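Local coordinates for hypothetical protein ST1066 (Sulfolobus tokodaii, PDB 2PJZ) that probably binds and hydrolyses ATP as the nucleotide-binding subunit of an ABC transporter, putatively one for cobalt, at residues K101-D106 with A142-P147. Sequence-based numbering, arbitrary orientation.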
# COMPACT_ATOMS: atom_id res chain seq x y z
N LYS A 101 18.44 6.40 -5.74
CA LYS A 101 17.21 7.18 -5.68
C LYS A 101 17.43 8.63 -5.30
O LYS A 101 16.46 9.40 -5.15
CB LYS A 101 16.23 6.54 -4.64
CG LYS A 101 15.76 5.11 -4.99
CD LYS A 101 15.01 4.99 -6.35
CE LYS A 101 14.53 3.55 -6.56
NZ LYS A 101 13.72 3.41 -7.86
N GLY A 102 18.68 9.02 -5.09
CA GLY A 102 18.93 10.38 -4.55
C GLY A 102 18.47 10.54 -3.11
O GLY A 102 18.01 11.61 -2.72
N LEU A 103 18.57 9.48 -2.33
CA LEU A 103 18.22 9.56 -0.90
C LEU A 103 19.09 10.63 -0.20
O LEU A 103 20.30 10.71 -0.44
CB LEU A 103 18.35 8.19 -0.21
CG LEU A 103 18.08 8.08 1.32
CD1 LEU A 103 17.61 6.66 1.65
CD2 LEU A 103 19.38 8.41 2.08
N ASP A 104 18.44 11.40 0.67
CA ASP A 104 19.11 12.44 1.47
C ASP A 104 19.41 11.86 2.85
O ASP A 104 18.49 11.59 3.62
CB ASP A 104 18.16 13.62 1.62
CG ASP A 104 18.78 14.77 2.42
OD1 ASP A 104 19.12 15.78 1.80
OD2 ASP A 104 18.94 14.65 3.64
N ARG A 105 20.69 11.64 3.15
CA ARG A 105 21.08 10.98 4.40
C ARG A 105 20.58 11.74 5.61
O ARG A 105 20.11 11.13 6.55
CB ARG A 105 22.61 10.80 4.48
CG ARG A 105 23.08 10.18 5.82
CD ARG A 105 24.59 9.97 5.80
NE ARG A 105 24.96 8.80 4.99
CZ ARG A 105 25.04 7.56 5.46
NH1 ARG A 105 24.76 7.30 6.73
NH2 ARG A 105 25.38 6.56 4.64
N ASP A 106 20.67 13.08 5.58
CA ASP A 106 20.25 13.89 6.72
C ASP A 106 18.76 13.70 7.01
O ASP A 106 18.34 13.57 8.16
CB ASP A 106 20.54 15.38 6.48
CG ASP A 106 22.00 15.78 6.82
OD1 ASP A 106 22.83 14.92 7.18
OD2 ASP A 106 22.31 16.98 6.72
N ALA A 142 12.47 4.57 1.65
CA ALA A 142 11.63 4.94 0.50
C ALA A 142 11.36 6.46 0.47
O ALA A 142 11.45 7.10 -0.58
CB ALA A 142 10.33 4.16 0.53
N LEU A 143 11.04 7.04 1.63
CA LEU A 143 10.62 8.44 1.70
C LEU A 143 11.75 9.44 1.69
O LEU A 143 11.55 10.60 1.28
CB LEU A 143 9.72 8.70 2.91
CG LEU A 143 8.42 7.88 2.99
CD1 LEU A 143 7.76 8.16 4.29
CD2 LEU A 143 7.45 8.16 1.84
N ALA A 144 12.93 9.02 2.15
CA ALA A 144 14.03 9.98 2.31
C ALA A 144 14.66 10.39 0.98
O ALA A 144 15.44 11.34 0.92
CB ALA A 144 15.08 9.46 3.27
N SER A 145 14.31 9.70 -0.10
CA SER A 145 14.64 10.19 -1.43
C SER A 145 13.66 11.21 -2.02
O SER A 145 13.80 11.60 -3.20
CB SER A 145 14.84 9.02 -2.41
OG SER A 145 13.65 8.28 -2.53
N GLN A 146 12.66 11.60 -1.24
CA GLN A 146 11.64 12.53 -1.71
C GLN A 146 11.06 12.07 -3.09
O GLN A 146 11.07 12.83 -4.08
CB GLN A 146 12.20 13.95 -1.79
CG GLN A 146 12.57 14.46 -0.40
CD GLN A 146 12.62 15.97 -0.30
OE1 GLN A 146 13.71 16.54 -0.21
NE2 GLN A 146 11.46 16.62 -0.30
N PRO A 147 10.53 10.84 -3.13
CA PRO A 147 9.99 10.30 -4.38
C PRO A 147 8.80 11.12 -4.83
O PRO A 147 8.03 11.65 -3.99
CB PRO A 147 9.50 8.89 -3.97
CG PRO A 147 9.21 9.00 -2.49
CD PRO A 147 10.30 9.93 -1.99
O HOH W 1 14.37 11.11 -5.86
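Asp104 and Ala144 make the direct hydrogen bond of this contact. The backbone N of Asp104 donates to Ala144 O at 3.0 Å. The bond is nearly straight at the hydrogen (170°). The donor sits well above the carbonyl plane of Ala144, 47° out of it. The same carbonyl oxygen lies 3.6 Å from Asp104 CB.

A water can add a second polar link. It lies 2.8 Å from both Lys101 O and Ser145 O, though it has more acceptors nearby than protons to give.

The other contacts across the pair are van der Waals. Leu103 lays its branch point over the methyl of Ala144, with Leu103 CG 3.8 Å from Ala144 CB. Its CG is trans to the backbone N (chi1 178°), which brings it beside that methyl. Near the water, the chains come close. Ser145 CB is 3.2 Å from Lys101 O and 3.6 Å from Lys101 CB.

The polar ends turn elsewhere. The Lys101 chain starts toward Ser145, then bends at chi2 and carries NZ away to Tyr76 O, Tyr73 O and Asn72 OD1. Ser145 OG is turned back to its own helix end, where Ala142 O is a possible, weak acceptor; Ser77 OG also lies close.

Asp104 is the N-cap of helix 105-114, and its OD2 accepts from Leu107 N. The contact joins the turn between helices 90-100 and 105-114 to the C-terminal end of helix 131-144. Leu103 also packs on Val94 and Tyr97 of helix 90-100, while Ala144 touches Phe108 and Met111 of helix 105-114. These three helices belong to the helical subdomain of the ABC ATPase fold. Helix 131-144 starts within the LSAGQ signature sequence, and after Pro147 the chain enters the parallel strand 149-153, whose sequence is consistent with the Walker B motif.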